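Side-chain contacts in TetR family Transcriptional regulator (Streptococcus agalactiae 2603V/R, PDB 3KKC), which probably binds DNA and regulates transcription, as members of the TetR family generally do: residues V58-L63 with S104-F109; N19-L24 with N28-I33; V15-A20 with Y50-S55; L71-R76 with L110-S115. All coordinates share one frame; numbering follows the deposited sequence.

Contact 1 of 4, residues V58-L63 with S104-F109; sequences VLLKEL and SDDPYF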
# COMPACT_ATOMS: atom_id res chain seq x y z
N VAL A 58 -21.36 11.68 -0.49
CA VAL A 58 -21.75 11.88 0.90
C VAL A 58 -22.23 10.62 1.62
O VAL A 58 -22.40 10.64 2.83
CB VAL A 58 -22.74 13.05 1.09
CG1 VAL A 58 -22.16 14.32 0.44
CG2 VAL A 58 -24.09 12.71 0.51
N LEU A 59 -22.42 9.51 0.90
CA LEU A 59 -22.71 8.23 1.54
C LEU A 59 -21.43 7.67 2.11
O LEU A 59 -21.40 7.15 3.22
CB LEU A 59 -23.28 7.20 0.57
CG LEU A 59 -24.70 7.37 0.07
CD1 LEU A 59 -24.65 8.27 -1.13
CD2 LEU A 59 -25.29 6.02 -0.29
N LEU A 60 -20.37 7.74 1.31
CA LEU A 60 -19.08 7.27 1.76
C LEU A 60 -18.68 8.06 3.00
O LEU A 60 -18.25 7.48 4.02
CB LEU A 60 -18.04 7.46 0.67
CG LEU A 60 -16.80 6.70 1.08
CD1 LEU A 60 -17.21 5.27 1.31
CD2 LEU A 60 -15.76 6.80 0.01
N LYS A 61 -18.84 9.37 2.91
CA LYS A 61 -18.49 10.29 3.99
C LYS A 61 -19.30 9.95 5.26
O LYS A 61 -18.72 9.53 6.26
CB LYS A 61 -18.71 11.73 3.52
CG LYS A 61 -18.70 12.81 4.58
CD LYS A 61 -19.78 13.86 4.23
CE LYS A 61 -19.69 15.14 5.05
NZ LYS A 61 -18.27 15.60 5.15
N GLU A 62 -20.62 10.11 5.20
CA GLU A 62 -21.51 9.64 6.26
C GLU A 62 -21.14 8.25 6.80
O GLU A 62 -20.87 8.10 7.99
CB GLU A 62 -22.96 9.61 5.77
CG GLU A 62 -23.58 10.98 5.61
CD GLU A 62 -25.08 10.93 5.73
OE1 GLU A 62 -25.61 9.84 6.05
OE2 GLU A 62 -25.73 11.98 5.51
N LEU A 63 -21.12 7.24 5.92
CA LEU A 63 -20.73 5.89 6.32
C LEU A 63 -19.45 5.91 7.18
O LEU A 63 -19.54 5.72 8.39
CB LEU A 63 -20.60 4.95 5.11
CG LEU A 63 -20.10 3.53 5.42
CD1 LEU A 63 -20.98 2.90 6.46
CD2 LEU A 63 -20.07 2.64 4.17
N SER A 104 -10.25 -2.70 -0.57
CA SER A 104 -10.59 -2.20 -1.88
C SER A 104 -9.54 -1.16 -2.29
O SER A 104 -9.47 -0.76 -3.47
CB SER A 104 -11.97 -1.56 -1.85
OG SER A 104 -11.92 -0.30 -1.19
N ASP A 105 -8.76 -0.71 -1.32
CA ASP A 105 -7.78 0.34 -1.56
C ASP A 105 -8.40 1.71 -1.83
O ASP A 105 -7.68 2.62 -2.25
CB ASP A 105 -6.88 -0.01 -2.76
CG ASP A 105 -5.78 -0.98 -2.40
OD1 ASP A 105 -5.42 -1.06 -1.20
OD2 ASP A 105 -5.27 -1.66 -3.32
N ASP A 106 -9.70 1.87 -1.62
CA ASP A 106 -10.28 3.18 -1.87
C ASP A 106 -9.45 4.23 -1.15
O ASP A 106 -9.40 4.24 0.07
CB ASP A 106 -11.72 3.28 -1.40
CG ASP A 106 -12.30 4.67 -1.62
OD1 ASP A 106 -12.82 4.93 -2.72
OD2 ASP A 106 -12.21 5.50 -0.70
N PRO A 107 -8.80 5.11 -1.92
CA PRO A 107 -7.85 6.08 -1.36
C PRO A 107 -8.46 6.92 -0.21
O PRO A 107 -7.76 7.20 0.79
CB PRO A 107 -7.49 6.96 -2.57
CG PRO A 107 -8.63 6.76 -3.53
CD PRO A 107 -9.01 5.32 -3.36
N TYR A 108 -9.74 7.29 -0.36
CA TYR A 108 -10.44 8.10 0.65
C TYR A 108 -10.68 7.35 1.97
O TYR A 108 -10.51 7.91 3.05
CB TYR A 108 -11.78 8.61 0.11
CG TYR A 108 -12.63 9.31 1.16
CD1 TYR A 108 -12.61 10.69 1.27
CD2 TYR A 108 -13.43 8.57 2.04
CE1 TYR A 108 -13.35 11.32 2.23
CE2 TYR A 108 -14.20 9.20 3.00
CZ TYR A 108 -14.16 10.58 3.10
OH TYR A 108 -14.93 11.24 4.06
N PHE A 109 -11.10 6.09 1.89
CA PHE A 109 -11.27 5.33 3.11
C PHE A 109 -9.92 5.09 3.79
O PHE A 109 -9.83 5.19 5.01
CB PHE A 109 -11.97 3.99 2.89
CG PHE A 109 -12.02 3.17 4.13
CD1 PHE A 109 -13.10 3.26 5.00
CD2 PHE A 109 -10.94 2.36 4.47
CE1 PHE A 109 -13.12 2.53 6.17
CE2 PHE A 109 -10.96 1.62 5.64
CZ PHE A 109 -12.07 1.70 6.50
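The L60 side chain lies against the Y108 ring, its CD2 methyl 3.6 Å from Y108 CD2. The leucine and the tyrosine run alongside each other in opposite directions. L60 CG lies close to the same ring carbon, 4.0 Å from Y108 CD2, and the methyl approaches the ring obliquely. With CG of L60 turned away from its own backbone N (chi1 -168°), the branch is carried out from helix 57-71 toward helix 107-129. The same methyl also comes within 3.8 Å of D106 OD2, a van der Waals approach to a carboxylate. Farther along the ring, Y108 OH rests on the backbone side of K61, 3.7 Å from K61 CA, with K61 CB and CG next to it.

The second shell shapes the 104-109 side. D106 is the N-cap of helix 107-129: its OD2 accepts from F109 N at 2.9 Å through the anti lone pair, with an N-H...O angle of 155°. Before it, S104 OG takes D106 N at 3.1 Å in an ST turn, and it is itself hydrogen-bonded to L101 O. Y30, from the loop after helix 4-24, touches both L60 and D106, while F109 packs on helix 98-103 and meets the ring of F68.

Between the segments the contact is therefore apolar packing, whereas the directional bonding fixes the start of helix 107-129. Sitting at that helix start, the buried carboxylate of D106 is probably stabilised as an anion.

Contact 2 of 4, residues N19-L24 with N28-I33; sequences NAFISL and NDYSKI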
# COMPACT_ATOMS: atom_id res chain seq x y z
N ASN A 19 -28.42 1.04 3.79
CA ASN A 19 -28.14 -0.40 3.84
C ASN A 19 -27.77 -0.97 2.46
O ASN A 19 -26.90 -1.84 2.35
CB ASN A 19 -29.27 -1.22 4.52
CG ASN A 19 -29.39 -0.97 6.05
OD1 ASN A 19 -28.45 -0.51 6.73
ND2 ASN A 19 -30.57 -1.28 6.59
N ALA A 20 -28.41 -0.46 1.42
CA ALA A 20 -28.09 -0.87 0.04
C ALA A 20 -26.65 -0.55 -0.34
O ALA A 20 -25.94 -1.37 -0.94
CB ALA A 20 -29.04 -0.21 -0.95
N PHE A 21 -26.21 0.64 0.03
CA PHE A 21 -24.85 1.09 -0.22
C PHE A 21 -23.83 0.16 0.45
O PHE A 21 -22.82 -0.20 -0.14
CB PHE A 21 -24.72 2.52 0.29
CG PHE A 21 -23.36 3.13 0.08
CD1 PHE A 21 -22.86 3.31 -1.21
CD2 PHE A 21 -22.63 3.58 1.16
CE1 PHE A 21 -21.64 3.87 -1.40
CE2 PHE A 21 -21.40 4.17 0.97
CZ PHE A 21 -20.89 4.30 -0.30
N ILE A 22 -24.11 -0.25 1.68
CA ILE A 22 -23.25 -1.15 2.42
C ILE A 22 -23.19 -2.55 1.78
O ILE A 22 -22.12 -3.13 1.63
CB ILE A 22 -23.68 -1.24 3.90
CG1 ILE A 22 -23.36 0.09 4.61
CG2 ILE A 22 -22.99 -2.40 4.62
CD1 ILE A 22 -23.71 0.07 6.08
N SER A 23 -24.35 -3.08 1.40
CA SER A 23 -24.42 -4.42 0.86
C SER A 23 -23.68 -4.48 -0.46
O SER A 23 -23.11 -5.51 -0.81
CB SER A 23 -25.90 -4.85 0.68
OG SER A 23 -26.12 -5.67 -0.47
N LEU A 24 -23.69 -3.37 -1.19
CA LEU A 24 -23.04 -3.29 -2.49
C LEU A 24 -21.54 -3.07 -2.35
O LEU A 24 -20.76 -3.32 -3.27
CB LEU A 24 -23.62 -2.14 -3.31
CG LEU A 24 -24.93 -2.41 -4.05
CD1 LEU A 24 -25.58 -1.11 -4.50
CD2 LEU A 24 -24.68 -3.38 -5.20
N ASN A 28 -18.31 -4.79 -4.28
CA ASN A 28 -17.72 -3.86 -5.24
C ASN A 28 -16.86 -2.76 -4.64
O ASN A 28 -17.01 -2.39 -3.47
CB ASN A 28 -18.80 -3.22 -6.12
CG ASN A 28 -19.84 -4.22 -6.59
OD1 ASN A 28 -19.85 -4.64 -7.74
ND2 ASN A 28 -20.75 -4.58 -5.69
N ASP A 29 -15.95 -2.22 -5.46
CA ASP A 29 -15.20 -1.02 -5.12
C ASP A 29 -16.14 0.18 -5.05
O ASP A 29 -17.17 0.20 -5.73
CB ASP A 29 -14.12 -0.75 -6.18
CG ASP A 29 -12.95 -1.72 -6.09
OD1 ASP A 29 -12.17 -1.81 -7.06
OD2 ASP A 29 -12.80 -2.40 -5.04
N TYR A 30 -15.81 1.17 -4.22
CA TYR A 30 -16.61 2.40 -4.14
C TYR A 30 -16.59 3.12 -5.47
O TYR A 30 -17.64 3.62 -5.94
CB TYR A 30 -16.09 3.35 -3.05
CG TYR A 30 -16.62 4.77 -3.19
CD1 TYR A 30 -17.91 5.10 -2.75
CD2 TYR A 30 -15.85 5.78 -3.76
CE1 TYR A 30 -18.42 6.39 -2.87
CE2 TYR A 30 -16.36 7.07 -3.89
CZ TYR A 30 -17.65 7.36 -3.45
OH TYR A 30 -18.14 8.64 -3.56
N SER A 31 -15.39 3.18 -6.06
CA SER A 31 -15.20 3.75 -7.39
C SER A 31 -16.01 3.01 -8.46
O SER A 31 -16.42 3.61 -9.45
CB SER A 31 -13.69 3.84 -7.77
OG SER A 31 -12.99 2.59 -7.71
N LYS A 32 -16.28 1.73 -8.23
CA LYS A 32 -16.98 0.90 -9.21
C LYS A 32 -18.53 0.89 -9.11
O LYS A 32 -19.19 0.60 -10.11
CB LYS A 32 -16.39 -0.53 -9.20
CG LYS A 32 -16.96 -1.51 -10.21
CD LYS A 32 -17.99 -2.46 -9.57
CE LYS A 32 -18.47 -3.54 -10.55
NZ LYS A 32 -19.79 -4.15 -10.15
N ILE A 33 -19.13 1.21 -7.97
CA ILE A 33 -20.62 1.25 -7.93
C ILE A 33 -21.21 2.57 -8.44
O ILE A 33 -20.58 3.62 -8.35
CB ILE A 33 -21.24 0.99 -6.52
CG1 ILE A 33 -21.46 2.31 -5.78
CG2 ILE A 33 -20.43 -0.02 -5.70
CD1 ILE A 33 -21.84 2.13 -4.35
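L24 O is gripped twice by N28. The amide ND2 reaches it at 2.7 Å with a nearly straight N-H...O angle of 170°; it arrives in the carbonyl plane on a lone pair, and the oxygen in turn lies almost within the plane of the asparagine amide. The backbone N of N28 adds a weak bond to the same oxygen at 3.0 Å. Together they tie L24 to the loop that leads toward helix 35-42, and the side-chain bond holds the amide in one rotation.

The apolar part centres on F21. Its ring is met at the edge by I33 CD1, 3.4 Å from F21 CE1, and by Y30, whose CD1 stands 3.9 Å from F21 CZ. Edge faces edge between the two aromatic rings, so this is no face-to-face stack. F21 extends away from its backbone N (chi1 -179°), bringing CE1 and CZ to the loop. I33 CG2 also lies near L24 O.

Around them, helix 57-71 closes over F21 with L59 and L63 and over Y30 with L60, while K56 makes a cation-pi contact with Y30. Helix 35-42 packs on L24 through D37 and L41.

Contact 3 of 4, residues V15-A20 with Y50-S55; sequences VAIYNA and YSHYES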
# COMPACT_ATOMS: atom_id res chain seq x y z
N VAL A 15 -32.75 4.84 5.43
CA VAL A 15 -32.06 3.62 5.84
C VAL A 15 -31.96 2.58 4.72
O VAL A 15 -30.95 1.90 4.62
CB VAL A 15 -32.73 3.00 7.09
CG1 VAL A 15 -32.37 1.51 7.23
CG2 VAL A 15 -32.38 3.82 8.33
N ALA A 16 -32.98 2.46 3.88
CA ALA A 16 -32.92 1.46 2.80
C ALA A 16 -31.74 1.72 1.87
O ALA A 16 -31.03 0.79 1.47
CB ALA A 16 -34.21 1.41 2.01
N ILE A 17 -31.56 2.99 1.52
CA ILE A 17 -30.44 3.41 0.70
C ILE A 17 -29.12 3.12 1.42
O ILE A 17 -28.23 2.44 0.89
CB ILE A 17 -30.55 4.92 0.39
CG1 ILE A 17 -31.91 5.21 -0.27
CG2 ILE A 17 -29.35 5.41 -0.44
CD1 ILE A 17 -32.28 6.67 -0.24
N TYR A 18 -29.00 3.64 2.64
CA TYR A 18 -27.84 3.39 3.48
C TYR A 18 -27.49 1.91 3.41
O TYR A 18 -26.40 1.55 2.98
CB TYR A 18 -28.15 3.80 4.92
CG TYR A 18 -26.95 3.89 5.85
CD1 TYR A 18 -26.29 5.11 6.03
CD2 TYR A 18 -26.51 2.78 6.57
CE1 TYR A 18 -25.21 5.22 6.87
CE2 TYR A 18 -25.41 2.89 7.42
CZ TYR A 18 -24.77 4.12 7.57
OH TYR A 18 -23.68 4.26 8.42
N ASN A 19 -28.42 1.04 3.79
CA ASN A 19 -28.14 -0.40 3.84
C ASN A 19 -27.77 -0.97 2.46
O ASN A 19 -26.90 -1.84 2.35
CB ASN A 19 -29.27 -1.22 4.52
CG ASN A 19 -29.39 -0.97 6.05
OD1 ASN A 19 -28.45 -0.51 6.73
ND2 ASN A 19 -30.57 -1.28 6.59
N ALA A 20 -28.41 -0.46 1.42
CA ALA A 20 -28.09 -0.87 0.04
C ALA A 20 -26.65 -0.55 -0.34
O ALA A 20 -25.94 -1.37 -0.94
CB ALA A 20 -29.04 -0.21 -0.95
N TYR A 50 -31.84 11.61 -4.34
CA TYR A 50 -31.22 12.93 -4.39
C TYR A 50 -31.83 13.93 -3.40
O TYR A 50 -31.31 15.04 -3.25
CB TYR A 50 -31.22 13.50 -5.81
CG TYR A 50 -30.16 12.91 -6.73
CD1 TYR A 50 -28.81 13.10 -6.48
CD2 TYR A 50 -30.52 12.19 -7.85
CE1 TYR A 50 -27.84 12.56 -7.32
CE2 TYR A 50 -29.57 11.65 -8.70
CZ TYR A 50 -28.23 11.84 -8.43
OH TYR A 50 -27.28 11.30 -9.28
N SER A 51 -32.91 13.55 -2.73
CA SER A 51 -33.51 14.39 -1.70
C SER A 51 -32.92 14.10 -0.32
O SER A 51 -33.25 14.77 0.66
CB SER A 51 -35.01 14.15 -1.64
OG SER A 51 -35.28 13.12 -0.71
N HIS A 52 -32.07 13.08 -0.25
CA HIS A 52 -31.40 12.71 0.99
C HIS A 52 -29.88 12.81 0.89
O HIS A 52 -29.20 13.06 1.89
CB HIS A 52 -31.76 11.28 1.39
CG HIS A 52 -33.14 11.14 1.93
ND1 HIS A 52 -34.07 10.28 1.38
CD2 HIS A 52 -33.76 11.75 2.97
CE1 HIS A 52 -35.20 10.37 2.06
NE2 HIS A 52 -35.03 11.25 3.03
N TYR A 53 -29.36 12.61 -0.32
CA TYR A 53 -27.93 12.54 -0.55
C TYR A 53 -27.53 13.31 -1.78
O TYR A 53 -27.84 12.90 -2.90
CB TYR A 53 -27.50 11.08 -0.73
CG TYR A 53 -27.80 10.24 0.49
CD1 TYR A 53 -27.20 10.53 1.72
CD2 TYR A 53 -28.69 9.18 0.42
CE1 TYR A 53 -27.48 9.78 2.82
CE2 TYR A 53 -28.97 8.42 1.53
CZ TYR A 53 -28.37 8.73 2.72
OH TYR A 53 -28.64 7.98 3.83
N GLU A 54 -26.84 14.43 -1.57
CA GLU A 54 -26.33 15.25 -2.66
C GLU A 54 -25.68 14.43 -3.79
O GLU A 54 -25.73 14.83 -4.95
CB GLU A 54 -25.32 16.26 -2.11
CG GLU A 54 -24.61 17.10 -3.17
CD GLU A 54 -23.20 17.53 -2.73
OE1 GLU A 54 -22.67 16.92 -1.77
OE2 GLU A 54 -22.64 18.46 -3.35
N SER A 55 -25.08 13.30 -3.44
CA SER A 55 -24.37 12.46 -4.40
C SER A 55 -23.85 11.22 -3.72
O SER A 55 -23.94 11.09 -2.50
CB SER A 55 -23.18 13.21 -4.94
OG SER A 55 -22.24 13.41 -3.91
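I17 presses its CG2 methyl on the Y53 ring, 3.6 Å from Y53 CE2 and 3.9 Å from Y53 CD2. This is the dense part of the contact: I17 CB lies 4.0 Å from Y53 CE2 as well, so the branched carbon and its methyl share one side of the ring. The isoleucine and the tyrosine point in opposite directions and overlap lengthwise, the methyl coming in at a slant. I17 holds CG2 anti to its N and CG1 beside it (chi1 -56°), which turns both arms to the 50-55 loop. One face of the Y53 ring is lined by CB of the preceding H52.

Packing is looser at the margins. I17 CD1 reaches H52 ND1 at only 4.3 Å, and this imidazole is partly exposed. On another side Y53 OH approaches the edge of the Y18 ring, 4.3 Å from Y18 CD1, while the hydroxyl of Y18 is engaged elsewhere, hydrogen-bonded to D66. Helix 57-71 backs the tyrosine through V58, L59 and E62, and V38 and A42 of helix 35-42 touch I17.

Y53 thus packs the loop after helix 46-49 against helix 4-24, as in the helical N-terminal DNA-binding domain of TetR proteins, where the first helix supports a helix-turn-helix unit, here predicted to end at this tyrosine.

Contact 4 of 4, residues L71-R76 with L110-S115; sequences LFKQGR and LLRFRS. With IMD (imidazole), chain F.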
# COMPACT_ATOMS: atom_id res chain seq x y z
N LEU A 71 -15.97 2.92 16.04
CA LEU A 71 -14.71 2.25 16.34
C LEU A 71 -13.90 2.98 17.41
O LEU A 71 -13.46 2.36 18.37
CB LEU A 71 -13.86 2.09 15.08
CG LEU A 71 -14.31 0.98 14.13
CD1 LEU A 71 -13.24 0.67 13.13
CD2 LEU A 71 -14.63 -0.23 14.95
N PHE A 72 -13.75 4.29 17.28
CA PHE A 72 -12.76 5.02 18.07
C PHE A 72 -13.41 6.01 19.01
O PHE A 72 -13.15 5.98 20.20
CB PHE A 72 -11.81 5.83 17.17
CG PHE A 72 -11.24 5.07 16.00
CD1 PHE A 72 -10.19 4.18 16.17
CD2 PHE A 72 -11.72 5.28 14.72
CE1 PHE A 72 -9.65 3.50 15.09
CE2 PHE A 72 -11.19 4.60 13.64
CZ PHE A 72 -10.15 3.71 13.82
N LYS A 73 -14.22 6.90 18.45
CA LYS A 73 -14.76 8.03 19.20
C LYS A 73 -15.66 7.56 20.34
O LYS A 73 -16.49 8.31 20.86
CB LYS A 73 -15.46 9.00 18.24
CG LYS A 73 -14.54 9.48 17.11
CD LYS A 73 -15.32 9.77 15.83
CE LYS A 73 -14.46 9.58 14.58
NZ LYS A 73 -15.27 9.57 13.32
N GLN A 74 -15.47 6.30 20.70
CA GLN A 74 -16.01 5.71 21.92
C GLN A 74 -15.33 6.24 23.19
O GLN A 74 -14.09 6.35 23.26
CB GLN A 74 -15.82 4.20 21.86
CG GLN A 74 -16.65 3.53 20.80
CD GLN A 74 -18.13 3.69 21.07
OE1 GLN A 74 -18.86 2.71 21.12
NE2 GLN A 74 -18.57 4.93 21.25
N GLY A 75 -16.13 6.55 24.19
CA GLY A 75 -15.61 6.76 25.53
C GLY A 75 -15.81 5.49 26.34
O GLY A 75 -15.89 5.52 27.56
N ARG A 76 -15.92 4.37 25.63
CA ARG A 76 -16.17 3.07 26.23
C ARG A 76 -15.01 2.66 27.14
O ARG A 76 -13.94 2.30 26.65
CB ARG A 76 -16.39 2.01 25.14
CG ARG A 76 -17.71 1.25 25.21
CD ARG A 76 -18.90 2.14 24.89
NE ARG A 76 -20.03 1.89 25.79
CZ ARG A 76 -21.13 1.20 25.47
NH1 ARG A 76 -21.26 0.69 24.25
NH2 ARG A 76 -22.09 1.04 26.36
N LEU A 110 -8.89 4.80 3.01
CA LEU A 110 -7.57 4.53 3.59
C LEU A 110 -6.99 5.78 4.25
O LEU A 110 -6.11 5.70 5.11
CB LEU A 110 -6.60 3.99 2.53
CG LEU A 110 -5.48 3.08 3.03
CD1 LEU A 110 -6.01 1.66 3.14
CD2 LEU A 110 -4.28 3.12 2.11
N LEU A 111 -7.48 6.94 3.84
CA LEU A 111 -6.95 8.20 4.32
C LEU A 111 -7.57 8.52 5.66
O LEU A 111 -6.87 8.69 6.65
CB LEU A 111 -7.22 9.32 3.31
CG LEU A 111 -6.02 10.21 2.97
CD1 LEU A 111 -6.36 11.29 1.92
CD2 LEU A 111 -5.43 10.86 4.22
N ARG A 112 -8.89 8.60 5.69
CA ARG A 112 -9.58 8.95 6.92
C ARG A 112 -9.35 7.91 8.02
O ARG A 112 -9.34 8.24 9.22
CB ARG A 112 -11.07 9.21 6.65
CG ARG A 112 -11.38 10.69 6.33
CD ARG A 112 -11.38 11.57 7.59
NE ARG A 112 -11.96 10.91 8.77
CZ ARG A 112 -13.25 10.52 8.89
NH1 ARG A 112 -13.68 9.94 10.01
NH2 ARG A 112 -14.11 10.72 7.89
N PHE A 113 -9.12 6.66 7.62
CA PHE A 113 -8.87 5.59 8.56
C PHE A 113 -7.48 5.76 9.16
O PHE A 113 -7.31 5.70 10.38
CB PHE A 113 -9.03 4.24 7.88
CG PHE A 113 -8.67 3.07 8.75
CD1 PHE A 113 -9.26 2.89 10.00
CD2 PHE A 113 -7.77 2.11 8.31
CE1 PHE A 113 -8.93 1.78 10.80
CE2 PHE A 113 -7.44 1.01 9.10
CZ PHE A 113 -8.03 0.84 10.34
N ARG A 114 -6.48 5.99 8.33
CA ARG A 114 -5.14 6.19 8.86
C ARG A 114 -5.16 7.38 9.81
O ARG A 114 -4.44 7.40 10.80
CB ARG A 114 -4.11 6.38 7.75
CG ARG A 114 -2.67 6.26 8.24
CD ARG A 114 -1.73 5.81 7.11
NE ARG A 114 -0.35 5.63 7.57
CZ ARG A 114 0.33 6.51 8.31
NH1 ARG A 114 -0.25 7.65 8.70
NH2 ARG A 114 1.59 6.27 8.66
N SER A 115 -6.01 8.36 9.54
CA SER A 115 -6.04 9.55 10.37
C SER A 115 -6.67 9.31 11.74
O SER A 115 -6.32 9.97 12.71
CB SER A 115 -6.74 10.69 9.65
OG SER A 115 -7.04 11.74 10.55
N1 IMD F . -19.30 -0.15 21.82
C2 IMD F . -18.52 -1.20 21.50
N3 IMD F . -19.31 -2.19 21.03
C4 IMD F . -20.59 -1.77 21.05
C5 IMD F . -20.58 -0.47 21.55
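F72 carries its ring to F113 of helix 107-129 and can be followed outward. Its CB points toward that helix, and CG sits beside the backbone N (chi1 -47°). Over one face lies CB of the neighbouring L71, offset to the rim, with F72 CD2 3.9 Å away from it. The far corner makes the contact: F72 CZ stands 3.8 Å from F113 CE1 and 4.0 Å from F113 CD1. The two side chains approach at about a right angle and each ring presents an edge, so neither face is stacked. I87 of helix 80-93, and E116 and D120 one and two turns further along helix 107-129, also touch the F72 side chain.

Beside this apolar pair, K73 NZ comes to 3.7 Å from R112 NH1, at the edge of the guanidinium. Like charges meet here, but E116 lies close to both: it touches K73 and forms a long, weak ion pair with R112 NH1, probably easing the proximity.

At the other end of 71-76, Q74 OE1 takes a weak hydrogen bond of 3.0 Å from N1 of an imidazole that probably came from the crystallisation liquor, and the guanidinium of R76 has the same molecule at its edge.

At the end of helix 57-71, L71 packs on H90, one of the three histidines, with H70 and H86, that bind the nickel ion about 11 Å from the F72 side chain. Through F72, the loop after that helix packs on helices 80-93 and 107-129 in the helical bundle of a TetR-type C-terminal domain.

Overall arrangement
Along the chain, contacts 2 and 3 start from the same helix, 4-24, sharing N19 and A20, with centres 12 Å apart; both lie in the probable N-terminal DNA-binding part. Contact 1 follows in sequence and touches both, its centre 10 Å from that of contact 2 and 14 Å from that of contact 3: L59 packs on F21, and L63 reaches Y18. Through helix 57-71 it joins this N-terminal part to helix 107-129. Contact 4 uses that same second helix, its centre about 13 Å from that of contact 1; the segments of the two alternate. It stays about 10 Å, nearest atoms, from contact 2. The series thus runs from the probable DNA-binding end into the C-terminal helical bundle.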